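Long-range contacts in N-acetylneuraminate epimerase (Escherichia coli, PDB 2UVK), which accelerates the interconversion of the alpha- and beta-anomers of N-acetylneuraminate (sialic acid), probably helping the bacterium to compete for scarce extracellular sialic acid: residues 62-67 with 119-124; 67-72 with 86-91; 101-106 with 178-183; 113-118 with 194-199. All coordinates share one frame; numbering follows the deposited sequence. Where two conformers were deposited one is given.

Interaction 1: residues 62-67 with 119-124; sequences AFIDGN and GKAYVT
The apolar part of this contact is carried by I64, whose two branches meet different pieces of 119-124. Its CG1 lies beside the backbone N (chi1 -55°) and the chain runs on extended, which carries CD1 to within 4.0 Å of A121 CB. The other branch, CG2, rests 3.5 Å from the carbonyl oxygen of G119. A62 and A121 meet more loosely, CB to CB at 4.5 Å. Small alanines suit strands whose axes approach to 8.0 Å, while the longer isoleucine spans the distance near the turn. The polar part is by water: one molecule lies 2.6 Å from G119 O and 2.9 Å from D65 OD2, although other acceptors compete for its protons. A type I' turn from I64 to N67, with D65 and G66 at positive phi, carries strand 60-64 into its neighbour 67-71. G119 precedes strand 120-124, also at positive phi, a conformation easy for glycine. This is packing between two blades of the beta-propeller: strand 60-64 pairs with 67-71 in one sheet, and 120-125 lies between 112-117 and 169-174 in the next, where V116 also touches A62 and I64.

Interaction 2: residues 67-72 with 86-91; sequences NLYVFG and NDVHKY
Two antiparallel strands, 67-71 and 88-91, pair here in the middle of one four-stranded sheet, L68 opposite Y91 and V70 opposite H89 as hydrogen-bonded pairs. L68 N donates to Y91 O at 2.9 Å and Y91 N to L68 O at 2.7 Å; V70 and H89 repeat the exchange, and G72 N adds a bond to D87 O of 3.0 Å. Such a sheet is one blade of a kelch beta-propeller, and the pairing joins its second and third strands. On one face Y69 lies alongside K90, its OH 3.6 Å from K90 CD, while V88 CG1 meets the ring's edge. The K90 chain bends at its last two torsions (chi3 69°, chi4 73°), which brings its ammonium group to a water shared with N67 OD1; a long aliphatic stem with a charged end suits this partly exposed site. An alanine in place of Y69 would probably leave the K90 stem without its ring and open a gap beside V88. Further along, V88 CG2 packs 3.8 Å from F71 CD1. On the other face L68 CB meets Y91 CB at 4.0 Å. Y91 OH hydrogen-bonds to N96 OD1, and the D87 carboxylate forms a salt bridge with R56.

Interaction 3: residues 101-106 with 178-183; sequences LMSHAP and QQWSYA
S103 OG stands between two partners, giving its proton to Q178 O at 2.7 Å and accepting a weak, bent bond from W180 NE1 at 2.9 Å, with 126° at the hydrogen. With chi1 at -177°, OG swings away from its own N and faces both; a short hydroxyl side chain suits a place where one atom must both give and accept. Next to it A105 lies flat on the indole: its CA sits 3.7 Å above the centroid of the five-membered ring as a CH-pi contact, and its CB meets CE2. P106 CD packs 3.8 Å from W180 CB, beside the ring's root. A leucine in place of W180 would probably leave S103 OG without its indole N-H and A105 without a flat surface to lie on. At the other end L101 and Q178 cross at about a right angle, L101 CD2 coming within 3.8 Å of Q178 NE2. Two waters tie Q178 OE1 to the backbone of M102, a selenomethionine: one accepts from M102 N, the other donates to M102 O. Q178 itself takes a positive phi just before strand 179-185. N128 of the second subunit hydrogen-bonds to P106 O. Farther out, W180 meets F173 of strand 169-174, V88 of strand 88-92 and V123 of strand 120-125, so the loop linking one propeller blade to the next packs on that next blade's outermost strand, 179-185.

Interaction 4: residues 113-118 with 194-199; sequences VTFVHN and AAVVNK
V113 and V196 press together between the first strands of two neighbouring blades of the beta-propeller, strands that run nearly parallel (7° between their short segments), their axes approaching to 7.2 Å. The meeting is a matter of shape. V196 is the central bump: it fits the hollow between V113 and F115. Its CG1 comes within 3.8 Å of V113 CB and also of T114 O, while its CG2 lies 4.0 Å from F115 CD2. Branching at CB lets a single valine fill both sides of this hollow. F115 in turn sits between V196 and N198: with CG between the backbone N and the carbonyl carbon (chi1 61°), the ring turns CD2 to V196 and CD1 to N198, and its CB lies 4.0 Å from N198 CB. The ring and the N198 amide are turned only 19° apart, with ND2 3.9 Å from F115 CD1. N198 ND2 hydrogen-bonds mainly to T203 OG1. F115 also meets Y122, and V113 and V196 both touch L205, so the hollows are completed by the next strand of each blade. At the N-terminal end of 194-199 lies A194, its side chain about 8 Å from that of E209, the predicted proton acceptor. Here V113 CG1 nestles 3.3 Å from A194 O.

Three successive blades of the propeller are stitched together here. Interaction 2 lies within one sheet, between its second and third strands; interactions 1 and 3 join that sheet, or the loop after it, to the sheet of strands 112-117 to 179-185; interaction 4 joins this second sheet to the one starting with 195-199. In sequence, interaction 2 starts at N67, the last residue of 62-67, and ends before 119-124, while interactions 3 and 4 alternate. The centres of interactions 1 and 2 are about 9 Å apart, those of 3 and 4 about 17 Å: interaction 3 is touched by the second subunit, interaction 4 lies nearer the chain's centre and the predicted active site. F71 of interaction 2 touches A121, W180 and T114, one residue from each of the others.

Interaction 1: residues 62-67 with 119-124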
loop_
_atom_site.group_PDB
_atom_site.type_symbol
_atom_site.label_atom_id
_atom_site.label_comp_id
_atom_site.label_asym_id
_atom_site.label_seq_id
_atom_site.Cartn_x
_atom_site.Cartn_y
_atom_site.Cartn_z
ATOM N N ALA B 62 0.098 -15.946 -14.748
ATOM C CA ALA B 62 -0.814 -15.716 -15.872
ATOM C C ALA B 62 -0.085 -15.972 -17.157
ATOM O O ALA B 62 1.056 -15.593 -17.288
ATOM C CB ALA B 62 -1.284 -14.311 -15.859
ATOM N N PHE B 63 -0.760 -16.640 -18.095
ATOM C CA PHE B 63 -0.249 -16.778 -19.465
ATOM C C PHE B 63 -0.848 -15.692 -20.310
ATOM O O PHE B 63 -2.068 -15.502 -20.310
ATOM C CB PHE B 63 -0.591 -18.122 -20.104
ATOM C CG PHE B 63 0.579 -19.015 -20.233
ATOM C CD1 PHE B 63 0.654 -20.175 -19.504
ATOM C CD2 PHE B 63 1.649 -18.658 -21.048
ATOM C CE1 PHE B 63 1.747 -20.981 -19.597
ATOM C CE2 PHE B 63 2.765 -19.472 -21.153
ATOM C CZ PHE B 63 2.818 -20.639 -20.423
ATOM N N ILE B 64 0.007 -14.943 -20.987
ATOM C CA ILE B 64 -0.480 -13.879 -21.879
ATOM C C ILE B 64 0.446 -13.796 -23.071
ATOM O O ILE B 64 1.659 -13.661 -22.903
ATOM C CB ILE B 64 -0.481 -12.492 -21.213
ATOM C CG1 ILE B 64 -1.276 -12.513 -19.908
ATOM C CG2 ILE B 64 -1.042 -11.436 -22.167
ATOM C CD1 ILE B 64 -1.283 -11.161 -19.199
ATOM N N ASP B 65 -0.129 -13.910 -24.273
ATOM C CA ASP B 65 0.630 -13.710 -25.516
ATOM C C ASP B 65 1.866 -14.607 -25.557
ATOM O O ASP B 65 2.974 -14.138 -25.863
ATOM C CB ASP B 65 1.035 -12.235 -25.644
ATOM C CG ASP B 65 -0.151 -11.299 -25.838
ATOM O OD1 ASP B 65 -1.315 -11.757 -25.930
ATOM O OD2 ASP B 65 0.090 -10.076 -25.895
ATOM N N GLY B 66 1.695 -15.880 -25.197
ATOM C CA GLY B 66 2.770 -16.854 -25.329
ATOM C C GLY B 66 3.842 -16.916 -24.250
ATOM O O GLY B 66 4.781 -17.705 -24.342
ATOM N N ASN B 67 3.710 -16.093 -23.205
ATOM C CA ASN B 67 4.693 -16.067 -22.157
ATOM C C ASN B 67 3.996 -16.215 -20.828
ATOM O O ASN B 67 2.828 -15.841 -20.686
ATOM C CB ASN B 67 5.461 -14.758 -22.176
ATOM C CG ASN B 67 6.311 -14.610 -23.407
ATOM O OD1 ASN B 67 7.327 -15.284 -23.541
ATOM N ND2 ASN B 67 5.913 -13.712 -24.297
ATOM N N GLY B 119 -5.929 -9.069 -22.521
ATOM C CA GLY B 119 -4.489 -9.060 -22.737
ATOM C C GLY B 119 -3.661 -8.503 -21.589
ATOM O O GLY B 119 -2.470 -8.260 -21.746
ATOM N N LYS B 120 -4.301 -8.293 -20.444
ATOM C CA LYS B 120 -3.620 -7.715 -19.272
ATOM C C LYS B 120 -3.827 -8.627 -18.077
ATOM O O LYS B 120 -4.832 -9.338 -17.988
ATOM C CB LYS B 120 -4.177 -6.322 -18.960
ATOM C CG LYS B 120 -3.862 -5.283 -20.058
ATOM C CD LYS B 120 -4.703 -4.039 -19.959
ATOM C CE LYS B 120 -4.371 -3.088 -21.131
ATOM N NZ LYS B 120 -4.945 -1.731 -20.950
ATOM N N ALA B 121 -2.867 -8.588 -17.146
ATOM C CA ALA B 121 -3.014 -9.331 -15.899
ATOM C C ALA B 121 -3.578 -8.410 -14.843
ATOM O O ALA B 121 -3.022 -7.363 -14.566
ATOM C CB ALA B 121 -1.674 -9.878 -15.455
ATOM N N TYR B 122 -4.698 -8.815 -14.266
ATOM C CA TYR B 122 -5.383 -8.045 -13.245
ATOM C C TYR B 122 -5.147 -8.724 -11.904
ATOM O O TYR B 122 -5.257 -9.947 -11.788
ATOM C CB TYR B 122 -6.881 -8.021 -13.530
ATOM C CG TYR B 122 -7.284 -7.040 -14.607
ATOM C CD1 TYR B 122 -7.870 -5.826 -14.289
ATOM C CD2 TYR B 122 -7.074 -7.330 -15.936
ATOM C CE1 TYR B 122 -8.262 -4.916 -15.285
ATOM C CE2 TYR B 122 -7.424 -6.433 -16.919
ATOM C CZ TYR B 122 -8.000 -5.220 -16.585
ATOM O OH TYR B 122 -8.397 -4.343 -17.606
ATOM N N VAL B 123 -4.858 -7.892 -10.901
ATOM C CA VAL B 123 -4.473 -8.348 -9.545
ATOM C C VAL B 123 -5.316 -7.620 -8.503
ATOM O O VAL B 123 -5.506 -6.409 -8.582
ATOM C CB VAL B 123 -2.983 -8.043 -9.279
ATOM C CG1 VAL B 123 -2.613 -8.385 -7.834
ATOM C CG2 VAL B 123 -2.086 -8.800 -10.278
ATOM N N THR B 124 -5.845 -8.366 -7.545
ATOM C CA THR B 124 -6.459 -7.741 -6.364
ATOM C C THR B 124 -6.247 -8.658 -5.182
ATOM O O THR B 124 -5.843 -9.814 -5.351
ATOM C CB THR B 124 -7.951 -7.398 -6.579
ATOM O OG1 THR B 124 -8.399 -6.566 -5.507
ATOM C CG2 THR B 124 -8.800 -8.624 -6.738
HETATM O O HOH W 1 -1.287 -8.269 -24.047
#

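Interaction 2: residues 67-72 with 86-91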
loop_
_atom_site.group_PDB
_atom_site.type_symbol
_atom_site.label_atom_id
_atom_site.label_comp_id
_atom_site.label_asym_id
_atom_site.label_seq_id
_atom_site.Cartn_x
_atom_site.Cartn_y
_atom_site.Cartn_z
ATOM N N ASN B 67 3.710 -16.093 -23.205
ATOM C CA ASN B 67 4.693 -16.067 -22.157
ATOM C C ASN B 67 3.996 -16.215 -20.828
ATOM O O ASN B 67 2.828 -15.841 -20.686
ATOM C CB ASN B 67 5.461 -14.758 -22.176
ATOM C CG ASN B 67 6.311 -14.610 -23.407
ATOM O OD1 ASN B 67 7.327 -15.284 -23.541
ATOM N ND2 ASN B 67 5.913 -13.712 -24.297
ATOM N N LEU B 68 4.737 -16.781 -19.890
ATOM C CA LEU B 68 4.249 -17.038 -18.527
ATOM C C LEU B 68 4.790 -15.959 -17.591
ATOM O O LEU B 68 6.002 -15.754 -17.499
ATOM C CB LEU B 68 4.703 -18.422 -18.084
ATOM C CG LEU B 68 4.520 -18.804 -16.612
ATOM C CD1 LEU B 68 3.044 -18.899 -16.317
ATOM C CD2 LEU B 68 5.245 -20.112 -16.322
ATOM N N TYR B 69 3.875 -15.291 -16.894
ATOM C CA TYR B 69 4.223 -14.247 -15.905
ATOM C C TYR B 69 3.933 -14.753 -14.501
ATOM O O TYR B 69 2.894 -15.330 -14.281
ATOM C CB TYR B 69 3.420 -12.971 -16.163
ATOM C CG TYR B 69 3.765 -12.378 -17.506
ATOM C CD1 TYR B 69 4.768 -11.453 -17.638
ATOM C CD2 TYR B 69 3.124 -12.814 -18.661
ATOM C CE1 TYR B 69 5.159 -10.951 -18.908
ATOM C CE2 TYR B 69 3.483 -12.306 -19.918
ATOM C CZ TYR B 69 4.487 -11.371 -20.037
ATOM O OH TYR B 69 4.848 -10.869 -21.299
ATOM N N VAL B 70 4.864 -14.514 -13.578
ATOM C CA VAL B 70 4.710 -14.882 -12.156
ATOM C C VAL B 70 4.789 -13.600 -11.324
ATOM O O VAL B 70 5.681 -12.778 -11.528
ATOM C CB VAL B 70 5.781 -15.899 -11.692
ATOM C CG1 VAL B 70 5.669 -16.164 -10.192
ATOM C CG2 VAL B 70 5.639 -17.209 -12.481
ATOM N N PHE B 71 3.826 -13.452 -10.418
ATOM C CA PHE B 71 3.643 -12.247 -9.610
ATOM C C PHE B 71 3.816 -12.548 -8.105
ATOM O O PHE B 71 3.094 -13.350 -7.517
ATOM C CB PHE B 71 2.232 -11.691 -9.834
ATOM C CG PHE B 71 1.968 -11.369 -11.262
ATOM C CD1 PHE B 71 2.247 -10.121 -11.776
ATOM C CD2 PHE B 71 1.401 -12.343 -12.076
ATOM C CE1 PHE B 71 2.007 -9.840 -13.136
ATOM C CE2 PHE B 71 1.148 -12.071 -13.436
ATOM C CZ PHE B 71 1.439 -10.824 -13.940
ATOM N N GLY B 72 4.761 -11.851 -7.484
ATOM C CA GLY B 72 4.864 -11.817 -6.038
ATOM C C GLY B 72 5.103 -13.127 -5.332
ATOM O O GLY B 72 5.907 -13.964 -5.778
ATOM N N ASN B 86 6.877 -7.880 -4.554
ATOM C CA ASN B 86 6.020 -7.078 -5.444
ATOM C C ASN B 86 6.504 -7.152 -6.878
ATOM O O ASN B 86 6.277 -6.241 -7.651
ATOM C CB ASN B 86 5.953 -5.605 -5.013
ATOM C CG ASN B 86 7.220 -4.815 -5.379
ATOM O OD1 ASN B 86 8.337 -5.368 -5.325
ATOM N ND2 ASN B 86 7.068 -3.544 -5.760
ATOM N N ASP B 87 7.190 -8.238 -7.215
ATOM C CA ASP B 87 7.878 -8.318 -8.505
ATOM C C ASP B 87 7.159 -9.174 -9.543
ATOM O O ASP B 87 6.149 -9.833 -9.256
ATOM C CB ASP B 87 9.327 -8.801 -8.316
ATOM C CG ASP B 87 9.427 -10.162 -7.658
ATOM O OD1 ASP B 87 8.372 -10.807 -7.386
ATOM O OD2 ASP B 87 10.575 -10.601 -7.369
ATOM N N VAL B 88 7.673 -9.092 -10.774
ATOM C CA VAL B 88 7.159 -9.885 -11.888
ATOM C C VAL B 88 8.340 -10.548 -12.605
ATOM O O VAL B 88 9.352 -9.894 -12.894
ATOM C CB VAL B 88 6.397 -8.991 -12.884
ATOM C CG1 VAL B 88 5.727 -9.837 -13.998
ATOM C CG2 VAL B 88 5.383 -8.099 -12.170
ATOM N N HIS B 89 8.199 -11.846 -12.830
ATOM C CA HIS B 89 9.133 -12.605 -13.659
ATOM C C HIS B 89 8.406 -13.096 -14.891
ATOM O O HIS B 89 7.220 -13.363 -14.853
ATOM C CB HIS B 89 9.693 -13.775 -12.870
ATOM C CG HIS B 89 10.722 -13.385 -11.852
ATOM N ND1 HIS B 89 10.398 -12.821 -10.639
ATOM C CD2 HIS B 89 12.074 -13.511 -11.855
ATOM C CE1 HIS B 89 11.506 -12.609 -9.942
ATOM N NE2 HIS B 89 12.538 -13.024 -10.658
ATOM N N LYS B 90 9.145 -13.208 -15.998
ATOM C CA LYS B 90 8.591 -13.718 -17.252
ATOM C C LYS B 90 9.344 -14.951 -17.689
ATOM O O LYS B 90 10.572 -14.937 -17.739
ATOM C CB LYS B 90 8.704 -12.651 -18.333
ATOM C CG LYS B 90 8.225 -13.085 -19.708
ATOM C CD LYS B 90 8.206 -11.925 -20.685
ATOM C CE LYS B 90 9.600 -11.448 -21.046
ATOM N NZ LYS B 90 10.326 -12.383 -21.953
ATOM N N TYR B 91 8.607 -16.002 -18.007
ATOM C CA TYR B 91 9.191 -17.238 -18.553
ATOM C C TYR B 91 8.781 -17.379 -20.005
ATOM O O TYR B 91 7.599 -17.316 -20.339
ATOM C CB TYR B 91 8.700 -18.442 -17.778
ATOM C CG TYR B 91 9.099 -19.779 -18.363
ATOM C CD1 TYR B 91 10.384 -20.283 -18.202
ATOM C CD2 TYR B 91 8.179 -20.539 -19.080
ATOM C CE1 TYR B 91 10.738 -21.516 -18.716
ATOM C CE2 TYR B 91 8.551 -21.781 -19.620
ATOM C CZ TYR B 91 9.812 -22.249 -19.418
ATOM O OH TYR B 91 10.185 -23.455 -19.950
HETATM O O HOH W 2 9.343 -13.538 -24.106
HETATM O O HOH W 3 7.828 -12.582 -9.506
#

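Interaction 3: residues 101-106 with 178-183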
loop_
_atom_site.group_PDB
_atom_site.type_symbol
_atom_site.label_atom_id
_atom_site.label_comp_id
_atom_site.label_asym_id
_atom_site.label_seq_id
_atom_site.Cartn_x
_atom_site.Cartn_y
_atom_site.Cartn_z
ATOM N N LEU B 101 11.432 -8.823 -14.574
ATOM C CA LEU B 101 11.077 -7.597 -15.267
ATOM C C LEU B 101 11.411 -6.404 -14.377
ATOM O O LEU B 101 11.355 -6.500 -13.127
ATOM C CB LEU B 101 9.593 -7.586 -15.671
ATOM C CG LEU B 101 9.108 -8.771 -16.511
ATOM C CD1 LEU B 101 7.643 -8.589 -16.887
ATOM C CD2 LEU B 101 9.970 -8.959 -17.767
HETATM N N MSE B 102 11.786 -5.293 -15.003
HETATM C CA MSE B 102 11.925 -4.041 -14.266
HETATM C C MSE B 102 10.527 -3.485 -14.181
HETATM O O MSE B 102 10.045 -2.834 -15.099
HETATM C CB MSE B 102 12.882 -3.089 -14.987
HETATM C CG MSE B 102 13.097 -1.791 -14.213
HETATM SE SE MSE B 102 14.541 -0.737 -14.972
HETATM C CE MSE B 102 16.085 -1.567 -14.083
ATOM N N SER B 103 9.850 -3.793 -13.073
ATOM C CA SER B 103 8.440 -3.519 -12.922
ATOM C C SER B 103 8.128 -3.510 -11.434
ATOM O O SER B 103 8.476 -4.460 -10.749
ATOM C CB SER B 103 7.659 -4.633 -13.587
ATOM O OG SER B 103 6.279 -4.409 -13.544
ATOM N N HIS B 104 7.443 -2.478 -10.966
ATOM C CA HIS B 104 7.205 -2.311 -9.521
ATOM C C HIS B 104 5.721 -2.199 -9.210
ATOM O O HIS B 104 5.125 -1.135 -9.403
ATOM C CB HIS B 104 7.939 -1.060 -9.056
ATOM C CG HIS B 104 9.425 -1.202 -9.161
ATOM N ND1 HIS B 104 10.178 -0.665 -10.185
ATOM C CD2 HIS B 104 10.284 -1.888 -8.373
ATOM C CE1 HIS B 104 11.444 -0.997 -9.999
ATOM N NE2 HIS B 104 11.530 -1.763 -8.931
ATOM N N ALA B 105 5.125 -3.285 -8.733
ATOM C CA ALA B 105 3.723 -3.239 -8.344
ATOM C C ALA B 105 3.561 -2.314 -7.136
ATOM O O ALA B 105 4.388 -2.325 -6.221
ATOM C CB ALA B 105 3.234 -4.637 -8.029
ATOM N N PRO B 106 2.501 -1.503 -7.132
ATOM C CA PRO B 106 2.298 -0.569 -6.039
ATOM C C PRO B 106 2.013 -1.194 -4.685
ATOM O O PRO B 106 2.143 -0.504 -3.657
ATOM C CB PRO B 106 1.117 0.283 -6.518
ATOM C CG PRO B 106 0.434 -0.570 -7.482
ATOM C CD PRO B 106 1.505 -1.283 -8.203
ATOM N N GLN B 178 5.117 -3.425 -19.434
ATOM C CA GLN B 178 5.538 -3.926 -18.100
ATOM C C GLN B 178 5.192 -2.994 -16.944
ATOM O O GLN B 178 5.785 -3.110 -15.854
ATOM C CB GLN B 178 7.023 -4.288 -18.061
ATOM C CG GLN B 178 7.396 -5.141 -19.259
ATOM C CD GLN B 178 8.857 -5.531 -19.337
ATOM O OE1 GLN B 178 9.662 -5.151 -18.510
ATOM N NE2 GLN B 178 9.208 -6.303 -20.385
ATOM N N GLN B 179 4.227 -2.105 -17.181
ATOM C CA GLN B 179 3.812 -1.113 -16.209
ATOM C C GLN B 179 2.515 -1.509 -15.547
ATOM O O GLN B 179 1.699 -2.254 -16.112
ATOM C CB GLN B 179 3.624 0.255 -16.866
ATOM C CG GLN B 179 4.823 0.774 -17.607
ATOM C CD GLN B 179 6.054 0.826 -16.743
ATOM O OE1 GLN B 179 6.115 1.601 -15.782
ATOM N NE2 GLN B 179 7.042 -0.015 -17.053
ATOM N N TRP B 180 2.332 -0.955 -14.337
ATOM C CA TRP B 180 1.150 -1.184 -13.489
ATOM C C TRP B 180 0.235 0.018 -13.491
ATOM O O TRP B 180 0.691 1.143 -13.367
ATOM C CB TRP B 180 1.583 -1.461 -12.038
ATOM C CG TRP B 180 2.260 -2.762 -11.921
ATOM C CD1 TRP B 180 3.593 -3.023 -12.077
ATOM C CD2 TRP B 180 1.642 -4.011 -11.621
ATOM N NE1 TRP B 180 3.829 -4.355 -11.922
ATOM C CE2 TRP B 180 2.648 -5.000 -11.670
ATOM C CE3 TRP B 180 0.312 -4.410 -11.417
ATOM C CZ2 TRP B 180 2.380 -6.355 -11.426
ATOM C CZ3 TRP B 180 0.043 -5.748 -11.166
ATOM C CH2 TRP B 180 1.072 -6.715 -11.185
ATOM N N SER B 181 -1.059 -0.237 -13.620
ATOM C CA SER B 181 -2.060 0.825 -13.634
ATOM C C SER B 181 -3.152 0.593 -12.602
ATOM O O SER B 181 -3.468 -0.541 -12.251
ATOM C CB SER B 181 -2.709 0.914 -15.029
ATOM O OG SER B 181 -1.760 1.284 -16.010
ATOM N N TYR B 182 -3.744 1.693 -12.148
ATOM C CA TYR B 182 -4.975 1.623 -11.389
ATOM C C TYR B 182 -6.110 1.161 -12.317
ATOM O O TYR B 182 -6.345 1.785 -13.372
ATOM C CB TYR B 182 -5.307 2.987 -10.826
ATOM C CG TYR B 182 -6.647 3.060 -10.121
ATOM C CD1 TYR B 182 -6.746 2.874 -8.750
ATOM C CD2 TYR B 182 -7.828 3.318 -10.832
ATOM C CE1 TYR B 182 -7.979 2.935 -8.097
ATOM C CE2 TYR B 182 -9.054 3.368 -10.192
ATOM C CZ TYR B 182 -9.127 3.189 -8.824
ATOM O OH TYR B 182 -10.352 3.267 -8.162
ATOM N N ALA B 183 -6.808 0.098 -11.934
ATOM C CA ALA B 183 -7.926 -0.457 -12.710
ATOM C C ALA B 183 -9.275 -0.361 -12.003
ATOM O O ALA B 183 -10.320 -0.590 -12.618
ATOM C CB ALA B 183 -7.623 -1.880 -13.091
HETATM O O HOH W 4 9.061 -0.290 -14.793
HETATM O O HOH W 5 12.188 -5.328 -17.882
HETATM O O HOH W 6 10.227 -2.141 -17.846
#

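Interaction 4: residues 113-118 with 194-199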
loop_
_atom_site.group_PDB
_atom_site.type_symbol
_atom_site.label_atom_id
_atom_site.label_comp_id
_atom_site.label_asym_id
_atom_site.label_seq_id
_atom_site.Cartn_x
_atom_site.Cartn_y
_atom_site.Cartn_z
ATOM N N VAL B 113 -5.073 -12.524 -5.906
ATOM C CA VAL B 113 -5.474 -13.326 -7.051
ATOM C C VAL B 113 -4.945 -12.657 -8.318
ATOM O O VAL B 113 -4.550 -11.491 -8.303
ATOM C CB VAL B 113 -7.013 -13.486 -7.139
ATOM C CG1 VAL B 113 -7.535 -14.280 -5.939
ATOM C CG2 VAL B 113 -7.692 -12.138 -7.327
ATOM N N THR B 114 -4.936 -13.403 -9.417
ATOM C CA THR B 114 -4.631 -12.816 -10.720
ATOM C C THR B 114 -5.473 -13.487 -11.790
ATOM O O THR B 114 -5.680 -14.708 -11.775
ATOM C CB THR B 114 -3.117 -12.955 -11.026
ATOM O OG1 THR B 114 -2.384 -12.283 -10.002
ATOM C CG2 THR B 114 -2.736 -12.349 -12.360
ATOM N N PHE B 115 -6.021 -12.650 -12.674
ATOM C CA PHE B 115 -6.753 -13.134 -13.848
ATOM C C PHE B 115 -6.374 -12.323 -15.077
ATOM O O PHE B 115 -5.864 -11.213 -14.974
ATOM C CB PHE B 115 -8.275 -13.108 -13.611
ATOM C CG PHE B 115 -8.854 -11.736 -13.343
ATOM C CD1 PHE B 115 -9.494 -11.033 -14.345
ATOM C CD2 PHE B 115 -8.813 -11.169 -12.074
ATOM C CE1 PHE B 115 -10.066 -9.785 -14.096
ATOM C CE2 PHE B 115 -9.377 -9.923 -11.833
ATOM C CZ PHE B 115 -9.995 -9.229 -12.856
ATOM N N VAL B 116 -6.636 -12.902 -16.254
ATOM C CA VAL B 116 -6.302 -12.242 -17.520
ATOM C C VAL B 116 -7.603 -11.700 -18.132
ATOM O O VAL B 116 -8.596 -12.430 -18.253
ATOM C CB VAL B 116 -5.587 -13.219 -18.507
ATOM C CG1 VAL B 116 -5.274 -12.532 -19.853
ATOM C CG2 VAL B 116 -4.276 -13.764 -17.890
ATOM N N HIS B 117 -7.583 -10.416 -18.463
ATOM C CA HIS B 117 -8.713 -9.788 -19.166
ATOM C C HIS B 117 -8.184 -8.840 -20.238
ATOM O O HIS B 117 -7.326 -7.991 -19.997
ATOM C CB HIS B 117 -9.600 -9.089 -18.152
ATOM C CG HIS B 117 -10.733 -8.325 -18.752
ATOM N ND1 HIS B 117 -11.875 -8.935 -19.219
ATOM C CD2 HIS B 117 -10.904 -6.999 -18.939
ATOM C CE1 HIS B 117 -12.697 -8.011 -19.687
ATOM N NE2 HIS B 117 -12.133 -6.829 -19.528
ATOM N N ASN B 118 -8.649 -9.045 -21.475
ATOM C CA ASN B 118 -8.200 -8.217 -22.586
ATOM C C ASN B 118 -6.686 -7.983 -22.631
ATOM O O ASN B 118 -6.221 -6.844 -22.769
ATOM C CB ASN B 118 -8.949 -6.873 -22.585
ATOM C CG ASN B 118 -10.467 -7.026 -22.788
ATOM O OD1 ASN B 118 -11.238 -6.121 -22.463
ATOM N ND2 ASN B 118 -10.891 -8.174 -23.294
ATOM N N ALA B 194 -8.588 -15.554 -1.555
ATOM C CA ALA B 194 -9.821 -15.781 -2.313
ATOM C C ALA B 194 -9.472 -16.671 -3.516
ATOM O O ALA B 194 -8.291 -16.761 -3.927
ATOM C CB ALA B 194 -10.443 -14.472 -2.771
ATOM N N ALA B 195 -10.484 -17.356 -4.032
ATOM C CA ALA B 195 -10.374 -18.102 -5.269
ATOM C C ALA B 195 -10.941 -17.223 -6.367
ATOM O O ALA B 195 -11.976 -16.577 -6.163
ATOM C CB ALA B 195 -11.123 -19.406 -5.176
ATOM N N VAL B 196 -10.273 -17.166 -7.505
ATOM C CA VAL B 196 -10.752 -16.368 -8.659
ATOM C C VAL B 196 -11.173 -17.251 -9.826
ATOM O O VAL B 196 -10.559 -18.276 -10.094
ATOM C CB VAL B 196 -9.694 -15.343 -9.117
ATOM C CG1 VAL B 196 -8.410 -16.021 -9.558
ATOM C CG2 VAL B 196 -10.219 -14.423 -10.245
ATOM N N VAL B 197 -12.257 -16.845 -10.503
ATOM C CA VAL B 197 -12.622 -17.419 -11.795
ATOM C C VAL B 197 -12.961 -16.275 -12.747
ATOM O O VAL B 197 -13.609 -15.324 -12.337
ATOM C CB VAL B 197 -13.829 -18.396 -11.713
ATOM C CG1 VAL B 197 -14.175 -18.941 -13.123
ATOM C CG2 VAL B 197 -13.555 -19.543 -10.787
ATOM N N ASN B 198 -12.502 -16.379 -13.995
ATOM C CA ASN B 198 -12.772 -15.382 -15.033
ATOM C C ASN B 198 -13.401 -16.069 -16.248
ATOM O O ASN B 198 -12.956 -17.123 -16.662
ATOM C CB ASN B 198 -11.472 -14.698 -15.499
ATOM C CG ASN B 198 -11.662 -13.903 -16.782
ATOM O OD1 ASN B 198 -11.376 -14.401 -17.898
ATOM N ND2 ASN B 198 -12.183 -12.685 -16.648
ATOM N N LYS B 199 -14.444 -15.468 -16.804
ATOM C CA LYS B 199 -14.990 -15.954 -18.068
ATOM C C LYS B 199 -15.494 -14.741 -18.818
ATOM O O LYS B 199 -16.450 -14.124 -18.401
ATOM C CB LYS B 199 -16.112 -16.955 -17.823
ATOM C CG LYS B 199 -16.671 -17.573 -19.109
ATOM C CD LYS B 199 -17.738 -18.611 -18.824
#